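Local coordinates for TRAP-type C4-dicarboxylate:H+ symport system substrate-binding component DctP (Shewanella oneidensis, PDB 4MX6), which binds succinate and probably delivers it, as a periplasmic solute-binding component, to a TRAP-type C4-dicarboxylate transporter, at residues L112-L117 with K328-A333; K159-N164 with A187-A192; K59-Q64 with D271-L276; S183-A188 with K316-K321. One frame throughout, in Å; residues are numbered along the deposited sequence. Where two conformers were deposited one is given.

Contact 1 (L112-L117 with K328-A333)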
loop_
_atom_site.group_PDB
_atom_site.type_symbol
_atom_site.label_atom_id
_atom_site.label_comp_id
_atom_site.label_asym_id
_atom_site.label_seq_id
_atom_site.Cartn_x
_atom_site.Cartn_y
_atom_site.Cartn_z
ATOM N N LEU A 112 -8.368 8.070 5.990
ATOM C CA LEU A 112 -7.457 7.552 4.970
ATOM C C LEU A 112 -8.169 6.717 3.907
ATOM O O LEU A 112 -7.566 6.389 2.883
ATOM C CB LEU A 112 -6.292 6.780 5.607
ATOM C CG LEU A 112 -5.338 7.686 6.395
ATOM C CD1 LEU A 112 -4.409 6.873 7.271
ATOM C CD2 LEU A 112 -4.533 8.560 5.451
ATOM N N GLN A 113 -9.449 6.417 4.140
ATOM C CA GLN A 113 -10.266 5.680 3.181
ATOM C C GLN A 113 -10.278 6.332 1.806
ATOM O O GLN A 113 -10.493 5.658 0.800
ATOM C CB GLN A 113 -11.703 5.538 3.704
ATOM C CG GLN A 113 -11.807 4.556 4.838
ATOM C CD GLN A 113 -13.227 4.286 5.273
ATOM O OE1 GLN A 113 -13.602 3.134 5.492
ATOM N NE2 GLN A 113 -14.028 5.335 5.414
ATOM N N VAL A 114 -10.081 7.649 1.754
ATOM C CA VAL A 114 -10.029 8.351 0.482
ATOM C C VAL A 114 -9.043 7.690 -0.490
ATOM O O VAL A 114 -9.313 7.605 -1.686
ATOM C CB VAL A 114 -9.718 9.852 0.677
ATOM C CG1 VAL A 114 -8.343 10.083 1.289
ATOM C CG2 VAL A 114 -9.869 10.595 -0.654
ATOM N N PHE A 115 -7.916 7.215 0.025
ATOM C CA PHE A 115 -6.892 6.641 -0.829
ATOM C C PHE A 115 -7.321 5.357 -1.537
ATOM O O PHE A 115 -6.716 4.985 -2.539
ATOM C CB PHE A 115 -5.616 6.390 -0.025
ATOM C CG PHE A 115 -4.803 7.631 0.235
ATOM C CD1 PHE A 115 -4.067 8.218 -0.786
ATOM C CD2 PHE A 115 -4.744 8.184 1.511
ATOM C CE1 PHE A 115 -3.300 9.335 -0.540
ATOM C CE2 PHE A 115 -3.972 9.305 1.759
ATOM C CZ PHE A 115 -3.249 9.879 0.730
ATOM N N ASP A 116 -8.330 4.667 -1.006
ATOM C CA ASP A 116 -8.792 3.402 -1.564
ATOM C C ASP A 116 -9.833 3.573 -2.666
ATOM O O ASP A 116 -10.211 2.600 -3.302
ATOM C CB ASP A 116 -9.416 2.549 -0.463
ATOM C CG ASP A 116 -8.396 1.869 0.423
ATOM O OD1 ASP A 116 -7.210 1.849 0.043
ATOM O OD2 ASP A 116 -8.799 1.340 1.489
ATOM N N LEU A 117 -10.354 4.781 -2.861
ATOM C CA LEU A 117 -11.464 4.949 -3.807
ATOM C C LEU A 117 -11.041 4.568 -5.233
ATOM O O LEU A 117 -10.004 5.020 -5.727
ATOM C CB LEU A 117 -12.016 6.374 -3.759
ATOM C CG LEU A 117 -12.705 6.757 -2.444
ATOM C CD1 LEU A 117 -13.128 8.209 -2.471
ATOM C CD2 LEU A 117 -13.910 5.870 -2.154
ATOM N N LYS A 328 -16.568 15.189 1.364
ATOM C CA LYS A 328 -16.702 15.599 -0.029
ATOM C C LYS A 328 -15.564 16.529 -0.440
ATOM O O LYS A 328 -15.056 16.434 -1.550
ATOM C CB LYS A 328 -18.033 16.282 -0.286
ATOM C CG LYS A 328 -18.245 16.597 -1.754
ATOM C CD LYS A 328 -19.718 16.659 -2.087
ATOM C CE LYS A 328 -19.994 17.048 -3.541
ATOM N NZ LYS A 328 -19.538 18.443 -3.862
ATOM N N ASP A 329 -15.178 17.429 0.463
ATOM C CA ASP A 329 -14.092 18.371 0.214
ATOM C C ASP A 329 -12.780 17.636 -0.074
ATOM O O ASP A 329 -12.003 18.053 -0.931
ATOM C CB ASP A 329 -13.897 19.323 1.412
ATOM C CG ASP A 329 -15.105 20.221 1.677
ATOM O OD1 ASP A 329 -15.998 20.321 0.812
ATOM O OD2 ASP A 329 -15.147 20.849 2.764
ATOM N N VAL A 330 -12.529 16.547 0.650
ATOM C CA VAL A 330 -11.291 15.796 0.480
ATOM C C VAL A 330 -11.302 15.058 -0.858
ATOM O O VAL A 330 -10.290 15.026 -1.561
ATOM C CB VAL A 330 -11.032 14.832 1.656
ATOM C CG1 VAL A 330 -9.709 14.102 1.462
ATOM C CG2 VAL A 330 -11.021 15.601 2.961
ATOM N N ILE A 331 -12.440 14.468 -1.224
ATOM C CA ILE A 331 -12.574 13.825 -2.529
ATOM C C ILE A 331 -12.304 14.851 -3.625
ATOM O O ILE A 331 -11.583 14.567 -4.579
ATOM C CB ILE A 331 -13.958 13.161 -2.704
ATOM C CG1 ILE A 331 -14.066 11.946 -1.786
ATOM C CG2 ILE A 331 -14.192 12.759 -4.162
ATOM C CD1 ILE A 331 -15.446 11.357 -1.711
ATOM N N GLU A 332 -12.857 16.051 -3.474
ATOM C CA GLU A 332 -12.680 17.094 -4.483
ATOM C C GLU A 332 -11.227 17.545 -4.596
ATOM O O GLU A 332 -10.743 17.829 -5.693
ATOM C CB GLU A 332 -13.602 18.276 -4.202
ATOM C CG GLU A 332 -15.030 17.962 -4.577
ATOM C CD GLU A 332 -15.988 19.097 -4.313
ATOM O OE1 GLU A 332 -15.595 20.086 -3.666
ATOM O OE2 GLU A 332 -17.147 19.003 -4.769
ATOM N N ALA A 333 -10.523 17.594 -3.476
ATOM C CA ALA A 333 -9.101 17.917 -3.503
ATOM C C ALA A 333 -8.312 16.834 -4.240
ATOM O O ALA A 333 -7.392 17.144 -4.996
ATOM C CB ALA A 333 -8.556 18.115 -2.087
#
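Val114 and Leu117 meet Val330 and Ile331 in two apolar pairs. The contact belongs to the periplasmic binding protein fold of the TRAP family. It sets the loop ahead of helix 124-132 against the C-terminal helix 328-337. In both pairs the side chains cross at about a right angle. Residues 112-116 have helical backbone angles; Leu117, just past them, and Val114 both point toward the helix. Leu117 N donates to Val114 O at 3.2 Å.

Val114 touches with one branch, CG2, which lies 4.1 Å from Val330 CG1. Val330 CG1 stands anti to its own backbone N (chi1 -178°), which carries this methyl to the valine opposite. The other pair is less symmetrical. Ile331 does not direct its CB at the turn. With chi1 at -69°, CG1 lies beside the backbone N and offers its flank to Leu117. No hydrogen bond joins the two segments, and the contact is wholly apolar.

Neighbouring parts complete the patch. Val326 of helix 305-326 and Leu120 also touch Val114, while Phe130 of helix 124-132 touches Val330. Leu117 packs on Val185 of helix 184-191 as well. Leu117 CD1 sits against the CG1-CD1 bond of Ile331, 3.9 Å from Ile331 CG1 and 4.0 Å from Ile331 CD1.

Contact 2 (K159-N164 with A187-A192)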
loop_
_atom_site.group_PDB
_atom_site.type_symbol
_atom_site.label_atom_id
_atom_site.label_comp_id
_atom_site.label_asym_id
_atom_site.label_seq_id
_atom_site.Cartn_x
_atom_site.Cartn_y
_atom_site.Cartn_z
ATOM N N LYS A 159 -2.577 -0.342 -8.665
ATOM C CA LYS A 159 -2.994 -1.737 -8.639
ATOM C C LYS A 159 -3.525 -2.219 -9.980
ATOM O O LYS A 159 -4.197 -1.480 -10.694
ATOM C CB LYS A 159 -4.078 -1.931 -7.563
ATOM C CG LYS A 159 -3.606 -1.611 -6.145
ATOM C CD LYS A 159 -4.669 -1.845 -5.083
ATOM C CE LYS A 159 -5.845 -0.901 -5.268
ATOM N NZ LYS A 159 -6.809 -0.979 -4.147
ATOM N N GLN A 160 -3.221 -3.486 -10.269
ATOM C CA GLN A 160 -3.740 -4.236 -11.399
ATOM C C GLN A 160 -4.568 -5.393 -10.861
ATOM O O GLN A 160 -4.266 -5.933 -9.796
ATOM C CB GLN A 160 -2.587 -4.816 -12.229
ATOM C CG GLN A 160 -1.398 -3.899 -12.441
ATOM C CD GLN A 160 -1.756 -2.527 -12.980
ATOM O OE1 GLN A 160 -2.767 -2.346 -13.637
ATOM N NE2 GLN A 160 -0.903 -1.552 -12.715
ATOM N N PHE A 161 -5.599 -5.808 -11.596
ATOM C CA PHE A 161 -6.322 -7.027 -11.248
ATOM C C PHE A 161 -5.582 -8.267 -11.765
ATOM O O PHE A 161 -5.029 -8.252 -12.867
ATOM C CB PHE A 161 -7.704 -7.067 -11.911
ATOM C CG PHE A 161 -8.662 -5.992 -11.478
ATOM C CD1 PHE A 161 -9.060 -5.854 -10.151
ATOM C CD2 PHE A 161 -9.230 -5.161 -12.425
ATOM C CE1 PHE A 161 -9.987 -4.879 -9.788
ATOM C CE2 PHE A 161 -10.153 -4.203 -12.067
ATOM C CZ PHE A 161 -10.526 -4.059 -10.750
ATOM N N THR A 162 -5.630 -9.349 -10.998
ATOM C CA THR A 162 -5.308 -10.665 -11.541
ATOM C C THR A 162 -6.472 -11.601 -11.286
ATOM O O THR A 162 -7.230 -11.432 -10.318
ATOM C CB THR A 162 -4.007 -11.269 -10.949
ATOM O OG1 THR A 162 -4.201 -11.631 -9.578
ATOM C CG2 THR A 162 -2.866 -10.281 -11.036
ATOM N N ALA A 163 -6.603 -12.591 -12.168
ATOM C CA ALA A 163 -7.578 -13.664 -12.013
ATOM C C ALA A 163 -7.195 -14.761 -12.992
ATOM O O ALA A 163 -6.097 -14.732 -13.573
ATOM C CB ALA A 163 -8.992 -13.143 -12.281
ATOM N N ASN A 164 -8.087 -15.729 -13.192
ATOM C CA ASN A 164 -7.851 -16.782 -14.176
ATOM C C ASN A 164 -8.704 -16.589 -15.424
ATOM O O ASN A 164 -8.971 -17.512 -16.170
ATOM C CB ASN A 164 -8.031 -18.148 -13.522
ATOM C CG ASN A 164 -7.047 -18.347 -12.399
ATOM O OD1 ASN A 164 -5.846 -18.166 -12.586
ATOM N ND2 ASN A 164 -7.543 -18.679 -11.223
ATOM N N ALA A 187 -13.612 -3.762 -0.118
ATOM C CA ALA A 187 -14.708 -4.726 -0.183
ATOM C C ALA A 187 -15.835 -4.151 -1.048
ATOM O O ALA A 187 -16.395 -4.842 -1.901
ATOM C CB ALA A 187 -15.211 -5.067 1.202
ATOM N N ALA A 188 -16.173 -2.886 -0.826
ATOM C CA ALA A 188 -17.240 -2.241 -1.579
ATOM C C ALA A 188 -16.910 -2.155 -3.071
ATOM O O ALA A 188 -17.801 -2.298 -3.919
ATOM C CB ALA A 188 -17.525 -0.861 -1.012
ATOM N N GLN A 189 -15.639 -1.937 -3.403
ATOM C CA GLN A 189 -15.192 -1.917 -4.784
ATOM C C GLN A 189 -15.600 -3.214 -5.483
ATOM O O GLN A 189 -16.127 -3.207 -6.589
ATOM C CB GLN A 189 -13.662 -1.741 -4.809
ATOM C CG GLN A 189 -13.036 -1.861 -6.170
ATOM C CD GLN A 189 -11.536 -1.746 -6.085
ATOM O OE1 GLN A 189 -10.978 -0.654 -6.145
ATOM N NE2 GLN A 189 -10.872 -2.870 -5.899
ATOM N N PHE A 190 -15.318 -4.355 -4.857
ATOM C CA PHE A 190 -15.687 -5.631 -5.466
ATOM C C PHE A 190 -17.189 -5.916 -5.383
ATOM O O PHE A 190 -17.758 -6.451 -6.335
ATOM C CB PHE A 190 -14.819 -6.769 -4.927
ATOM C CG PHE A 190 -13.411 -6.712 -5.454
ATOM C CD1 PHE A 190 -13.148 -7.061 -6.769
ATOM C CD2 PHE A 190 -12.365 -6.246 -4.671
ATOM C CE1 PHE A 190 -11.883 -6.973 -7.277
ATOM C CE2 PHE A 190 -11.082 -6.169 -5.185
ATOM C CZ PHE A 190 -10.850 -6.539 -6.482
ATOM N N ASP A 191 -17.848 -5.518 -4.294
ATOM C CA ASP A 191 -19.316 -5.609 -4.223
ATOM C C ASP A 191 -19.967 -4.894 -5.416
ATOM O O ASP A 191 -21.003 -5.326 -5.919
ATOM C CB ASP A 191 -19.873 -4.951 -2.945
ATOM C CG ASP A 191 -19.561 -5.703 -1.671
ATOM O OD1 ASP A 191 -19.316 -6.922 -1.708
ATOM O OD2 ASP A 191 -19.596 -5.042 -0.607
ATOM N N ALA A 192 -19.383 -3.776 -5.838
ATOM C CA ALA A 192 -19.981 -2.927 -6.870
ATOM C C ALA A 192 -20.107 -3.626 -8.220
ATOM O O ALA A 192 -20.910 -3.220 -9.058
ATOM C CB ALA A 192 -19.170 -1.649 -7.018
HETATM O O HOH W 1 -8.847 0.720 -5.037
#
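The rings of Phe161 and Phe190 meet rim to rim, and neither covers the face of the other. Their centroids are 5.9 Å apart and their planes stand at 64°. The closest carbons are Phe161 CE1 and Phe190 CE1, at 3.8 Å, and Phe190 CZ is equally near Phe161 CE1. The faces are used by other rings: Phe161 stacks with His241, and Phe190 with Phe178. At the edge of Phe161, near its plane, lies Gln189 NE2, 4.5 Å from CE1 of that ring.

The two phenylalanine side chains pass alongside each other, running in opposite senses. Phe161 has CG anti to its carbonyl carbon (chi1 -64°). That torsion carries the ring out to the helix, although CB is not aimed at it. An alanine in place of Phe161 is likely to open a gap at the rim of Phe190 and take away the ring stacked on His241.

A polar link lies beside the rings. One water accepts from Lys159 NZ at 2.8 Å and donates to Gln189 OE1 at 2.8 Å. Glu218 ties the same two side chains directly: it forms a salt bridge with Lys159 NZ and accepts from Gln189 NE2.

The side chain of Phe190 is about 8 Å from that of Arg179, a succinate-binding residue. Strand 160-163 runs between strands 217-219 and 235-237 of a mixed sheet. Helix 184-191 packs against strand 160-163 and also against helix 305-326, whose Met315 touches Gln189 and whose Trp311 meets Phe161; Pro197 of strand 196-199 touches Phe190.

Contact 3 (K59-Q64 with D271-L276)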
loop_
_atom_site.group_PDB
_atom_site.type_symbol
_atom_site.label_atom_id
_atom_site.label_comp_id
_atom_site.label_asym_id
_atom_site.label_seq_id
_atom_site.Cartn_x
_atom_site.Cartn_y
_atom_site.Cartn_z
ATOM N N LYS A 59 18.043 1.593 7.837
ATOM C CA LYS A 59 19.031 0.900 8.656
ATOM C C LYS A 59 20.445 1.381 8.352
ATOM O O LYS A 59 21.213 1.678 9.266
ATOM C CB LYS A 59 18.925 -0.605 8.408
ATOM C CG LYS A 59 20.030 -1.437 9.040
ATOM C CD LYS A 59 19.878 -2.905 8.683
ATOM C CE LYS A 59 20.977 -3.776 9.274
ATOM N NZ LYS A 59 20.965 -3.744 10.752
ATOM N N GLU A 60 20.798 1.438 7.073
ATOM C CA GLU A 60 22.141 1.820 6.669
ATOM C C GLU A 60 22.470 3.234 7.127
ATOM O O GLU A 60 23.538 3.484 7.689
ATOM C CB GLU A 60 22.285 1.695 5.148
ATOM C CG GLU A 60 22.293 0.253 4.678
ATOM C CD GLU A 60 22.114 0.080 3.185
ATOM O OE1 GLU A 60 22.307 1.072 2.466
ATOM O OE2 GLU A 60 21.800 -1.059 2.749
ATOM N N LEU A 61 21.536 4.157 6.924
ATOM C CA LEU A 61 21.786 5.553 7.263
ATOM C C LEU A 61 21.872 5.754 8.768
ATOM O O LEU A 61 22.718 6.518 9.245
ATOM C CB LEU A 61 20.732 6.477 6.653
ATOM C CG LEU A 61 20.742 6.546 5.130
ATOM C CD1 LEU A 61 19.713 7.568 4.713
ATOM C CD2 LEU A 61 22.107 6.910 4.595
ATOM N N VAL A 62 21.002 5.098 9.534
ATOM C CA VAL A 62 21.061 5.264 10.983
ATOM C C VAL A 62 22.385 4.729 11.509
ATOM O O VAL A 62 23.042 5.356 12.347
ATOM C CB VAL A 62 19.865 4.566 11.682
ATOM C CG1 VAL A 62 20.086 4.472 13.194
ATOM C CG2 VAL A 62 18.566 5.306 11.381
ATOM N N GLU A 63 22.793 3.569 11.027
ATOM C CA GLU A 63 23.979 2.952 11.583
ATOM C C GLU A 63 25.246 3.699 11.148
ATOM O O GLU A 63 26.229 3.707 11.879
ATOM C CB GLU A 63 23.966 1.450 11.284
ATOM C CG GLU A 63 22.855 0.781 12.118
ATOM C CD GLU A 63 22.331 -0.509 11.549
ATOM O OE1 GLU A 63 22.555 -0.769 10.351
ATOM O OE2 GLU A 63 21.721 -1.297 12.312
ATOM N N GLN A 64 25.215 4.347 9.982
ATOM C CA GLN A 64 26.304 5.219 9.557
ATOM C C GLN A 64 26.414 6.488 10.379
ATOM O O GLN A 64 27.516 6.919 10.697
ATOM C CB GLN A 64 26.104 5.648 8.115
ATOM C CG GLN A 64 26.322 4.538 7.122
ATOM C CD GLN A 64 25.673 4.840 5.792
ATOM O OE1 GLN A 64 25.578 5.997 5.384
ATOM N NE2 GLN A 64 25.208 3.806 5.113
ATOM N N ASP A 271 13.505 10.355 6.067
ATOM C CA ASP A 271 13.118 11.125 4.893
ATOM C C ASP A 271 13.929 10.693 3.670
ATOM O O ASP A 271 13.392 10.521 2.577
ATOM C CB ASP A 271 13.358 12.619 5.120
ATOM C CG ASP A 271 12.439 13.235 6.152
ATOM O OD1 ASP A 271 11.453 12.592 6.566
ATOM O OD2 ASP A 271 12.720 14.391 6.549
ATOM N N GLU A 272 15.238 10.537 3.844
ATOM C CA GLU A 272 16.096 10.154 2.730
ATOM C C GLU A 272 15.789 8.730 2.248
ATOM O O GLU A 272 15.823 8.440 1.053
ATOM C CB GLU A 272 17.561 10.296 3.131
ATOM C CG GLU A 272 17.983 11.724 3.275
ATOM C CD GLU A 272 19.404 11.848 3.779
ATOM O OE1 GLU A 272 20.268 11.059 3.316
ATOM O OE2 GLU A 272 19.664 12.729 4.642
ATOM N N SER A 273 15.477 7.853 3.186
ATOM C CA SER A 273 15.136 6.478 2.849
ATOM C C SER A 273 13.828 6.416 2.046
ATOM O O SER A 273 13.701 5.621 1.119
ATOM C CB SER A 273 15.030 5.664 4.135
ATOM O OG SER A 273 16.270 5.661 4.835
ATOM N N ILE A 274 12.863 7.252 2.415
ATOM C CA ILE A 274 11.597 7.335 1.696
ATOM C C ILE A 274 11.851 7.839 0.272
ATOM O O ILE A 274 11.276 7.316 -0.689
ATOM C CB ILE A 274 10.590 8.232 2.443
ATOM C CG1 ILE A 274 10.088 7.503 3.685
ATOM C CG2 ILE A 274 9.440 8.625 1.515
ATOM C CD1 ILE A 274 9.216 8.335 4.610
ATOM N N ALA A 275 12.710 8.844 0.110
ATOM C CA ALA A 275 13.019 9.326 -1.229
ATOM C C ALA A 275 13.603 8.209 -2.094
ATOM O O ALA A 275 13.241 8.049 -3.265
ATOM C CB ALA A 275 13.959 10.540 -1.175
ATOM N N LEU A 276 14.518 7.436 -1.522
ATOM C CA LEU A 276 15.093 6.324 -2.253
ATOM C C LEU A 276 14.013 5.282 -2.564
ATOM O O LEU A 276 13.929 4.780 -3.687
ATOM C CB LEU A 276 16.255 5.698 -1.473
ATOM C CG LEU A 276 16.901 4.515 -2.203
ATOM C CD1 LEU A 276 17.402 4.913 -3.582
ATOM C CD2 LEU A 276 18.031 3.940 -1.412
#
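Leu61 of helix 50-65 packs on Glu272 and Ser273 of helix 260-295. The latter is the very long helix characteristic of TRAP solute-binding proteins. The contact is a helix-helix one, with Leu61 and Ser273 nearest by CA.

The touching is done by a single methyl. Leu61 CD1 lies 3.8 Å from Glu272 CB and 3.8 Å from Glu272 OE1. Leu61 and Glu272 cross at about a right angle. The glutamate starts anti to its carbonyl carbon (chi1 -70°). CB touches the methyl directly; the extended chain beyond CG brings OE1 to it as well. In the conformer given, Ser273 OG is also 3.9 Å from Leu61 CD1 and bonds to Ala269 O of its own helix; a second conformer makes both less certain.

The carboxylate finds its partner elsewhere. Glu272 OE1 forms a salt bridge with Arg65, at the end of the first helix. Glu268 brings a like charge close to Glu272 OE2, a repulsion that Arg65 is likely to ease.

A separate salt bridge lies within 59-64. Lys59 also bonds to Val72 O, and Glu63 to Thr71 and Val72 N. Lys59 NZ meets Glu63 OE2 at 3.0 Å, on the syn lone pair of that oxygen.

Contact 4 (S183-A188 with K316-K321)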
loop_
_atom_site.group_PDB
_atom_site.type_symbol
_atom_site.label_atom_id
_atom_site.label_comp_id
_atom_site.label_asym_id
_atom_site.label_seq_id
_atom_site.Cartn_x
_atom_site.Cartn_y
_atom_site.Cartn_z
ATOM N N SER A 183 -10.011 -3.556 4.237
ATOM C CA SER A 183 -10.601 -2.251 3.979
ATOM C C SER A 183 -12.046 -2.402 3.549
ATOM O O SER A 183 -12.348 -3.128 2.606
ATOM C CB SER A 183 -9.840 -1.566 2.851
ATOM O OG SER A 183 -10.608 -0.511 2.300
ATOM N N ASP A 184 -12.942 -1.692 4.221
ATOM C CA ASP A 184 -14.340 -1.644 3.794
ATOM C C ASP A 184 -14.503 -1.029 2.393
ATOM O O ASP A 184 -15.426 -1.384 1.655
ATOM C CB ASP A 184 -15.183 -0.819 4.772
ATOM C CG ASP A 184 -15.375 -1.489 6.118
ATOM O OD1 ASP A 184 -15.262 -2.725 6.204
ATOM O OD2 ASP A 184 -15.699 -0.758 7.087
ATOM N N VAL A 185 -13.646 -0.071 2.040
ATOM C CA VAL A 185 -13.754 0.541 0.721
ATOM C C VAL A 185 -13.406 -0.499 -0.352
ATOM O O VAL A 185 -14.096 -0.590 -1.375
ATOM C CB VAL A 185 -12.838 1.783 0.577
ATOM C CG1 VAL A 185 -12.887 2.309 -0.848
ATOM C CG2 VAL A 185 -13.245 2.885 1.554
ATOM N N LEU A 186 -12.347 -1.282 -0.128
ATOM C CA LEU A 186 -11.951 -2.271 -1.126
ATOM C C LEU A 186 -12.984 -3.393 -1.230
ATOM O O LEU A 186 -13.248 -3.899 -2.317
ATOM C CB LEU A 186 -10.541 -2.799 -0.848
ATOM C CG LEU A 186 -9.494 -1.684 -0.834
ATOM C CD1 LEU A 186 -8.134 -2.272 -0.533
ATOM C CD2 LEU A 186 -9.468 -0.913 -2.150
ATOM N N ALA A 187 -13.612 -3.762 -0.118
ATOM C CA ALA A 187 -14.708 -4.726 -0.183
ATOM C C ALA A 187 -15.835 -4.151 -1.048
ATOM O O ALA A 187 -16.395 -4.842 -1.901
ATOM C CB ALA A 187 -15.211 -5.067 1.202
ATOM N N ALA A 188 -16.173 -2.886 -0.826
ATOM C CA ALA A 188 -17.240 -2.241 -1.579
ATOM C C ALA A 188 -16.910 -2.155 -3.071
ATOM O O ALA A 188 -17.801 -2.298 -3.919
ATOM C CB ALA A 188 -17.525 -0.861 -1.012
ATOM N N LYS A 316 -17.996 4.468 -9.453
ATOM C CA LYS A 316 -18.318 5.765 -8.859
ATOM C C LYS A 316 -19.260 5.662 -7.659
ATOM O O LYS A 316 -19.094 6.409 -6.703
ATOM C CB LYS A 316 -18.850 6.734 -9.913
ATOM C CG LYS A 316 -17.784 7.294 -10.837
ATOM C CD LYS A 316 -16.919 8.320 -10.124
ATOM C CE LYS A 316 -15.886 8.942 -11.053
ATOM N NZ LYS A 316 -16.494 9.660 -12.204
ATOM N N PRO A 317 -20.229 4.723 -7.672
ATOM C CA PRO A 317 -21.074 4.615 -6.473
ATOM C C PRO A 317 -20.315 4.266 -5.184
ATOM O O PRO A 317 -20.832 4.527 -4.091
ATOM C CB PRO A 317 -22.088 3.527 -6.847
ATOM C CG PRO A 317 -22.201 3.639 -8.319
ATOM C CD PRO A 317 -20.764 3.906 -8.775
ATOM N N VAL A 318 -19.119 3.697 -5.287
ATOM C CA VAL A 318 -18.314 3.444 -4.090
ATOM C C VAL A 318 -17.928 4.777 -3.454
ATOM O O VAL A 318 -17.929 4.919 -2.232
ATOM C CB VAL A 318 -17.054 2.623 -4.436
ATOM C CG1 VAL A 318 -16.171 2.454 -3.208
ATOM C CG2 VAL A 318 -17.444 1.269 -5.029
ATOM N N TRP A 319 -17.604 5.763 -4.279
ATOM C CA TRP A 319 -17.303 7.083 -3.737
ATOM C C TRP A 319 -18.526 7.636 -3.013
ATOM O O TRP A 319 -18.411 8.225 -1.942
ATOM C CB TRP A 319 -16.900 8.053 -4.831
ATOM C CG TRP A 319 -15.764 7.687 -5.746
ATOM C CD1 TRP A 319 -15.215 6.452 -5.999
ATOM C CD2 TRP A 319 -15.073 8.611 -6.594
ATOM N NE1 TRP A 319 -14.232 6.574 -6.955
ATOM C CE2 TRP A 319 -14.122 7.883 -7.327
ATOM C CE3 TRP A 319 -15.181 9.992 -6.810
ATOM C CZ2 TRP A 319 -13.285 8.482 -8.258
ATOM C CZ3 TRP A 319 -14.333 10.588 -7.723
ATOM C CH2 TRP A 319 -13.405 9.834 -8.440
ATOM N N SER A 320 -19.704 7.453 -3.603
ATOM C CA SER A 320 -20.937 7.949 -2.992
ATOM C C SER A 320 -21.209 7.281 -1.647
ATOM O O SER A 320 -21.676 7.923 -0.705
ATOM C CB SER A 320 -22.106 7.749 -3.949
ATOM O OG SER A 320 -21.832 8.456 -5.138
ATOM N N LYS A 321 -20.909 5.991 -1.544
ATOM C CA LYS A 321 -21.112 5.272 -0.295
ATOM C C LYS A 321 -20.249 5.835 0.842
ATOM O O LYS A 321 -20.672 5.871 1.992
ATOM C CB LYS A 321 -20.790 3.800 -0.510
ATOM C CG LYS A 321 -20.952 2.919 0.716
ATOM C CD LYS A 321 -20.664 1.463 0.389
ATOM C CE LYS A 321 -20.574 0.623 1.645
ATOM N NZ LYS A 321 -21.864 0.521 2.343
#
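Ala188 and Val318 bring helix 184-191 and helix 305-326 together in this periplasmic binding protein fold. The short segments 184-188 and 316-321 run roughly antiparallel, at 143° between their directions. Their axes approach to 10.1 Å, and the nearest CA atoms, of Ala188 and Val318, are 6.3 Å apart. Helix 316-321 is kinked at Pro317 and Val318. Ser183 is the N-cap of the other helix: its OG accepts from Leu186 N at 3.1 Å, with an N-H...O angle of 165°, nearly straight. That OG also bonds to Asp116.

Val318 is the central side chain and uses both branches. CG1 stands anti to the backbone N (chi1 176°) and meets Val185 CG1 at 4.0 Å; the two valines cross obliquely. CG2 of Val318 lies 3.8 Å from Ala188 O, a backbone atom. Ala188 CB packs on Val318 and on Lys321 CD, the latter at 4.1 Å. The lysine meets the alanine with the aliphatic part of its chain. A glycine replacing Val318 would probably open a gap against Val185 and Ala188.

Phe322, next after Lys321 in helix 305-326, touches both Val185 and Ala188. The CB of Trp319 is directed away from this contact, and NE1 bonds to Pro118 O. One face of its indole carries Lys316 CD, 3.8 Å above the plane and over the ring centre.

Overall arrangement
From the N terminus, 59-64 opens contact 3, 112-117 opens contact 1, 159-164 opens contact 2 and 183-188 opens contact 4. Contact 2 closes first, at 187-192, and shares Ala187 and Ala188 with contact 4. Contact 3 closes next at 271-276, contact 4 at 316-321 and contact 1 at 328-333. Contact 2 is nested in the loops of contacts 1 and 3, and contact 4 in that of contact 1. Contact 3 crosses contacts 1 and 4. Contacts 1, 2 and 4 gather the 112-117 loop, strand 160-163, helix 184-191 and helices 305-326 and 328-337; contact 3 joins helices 50-65 and 260-295 on the opposite side of the chain's centre from contacts 2 and 4.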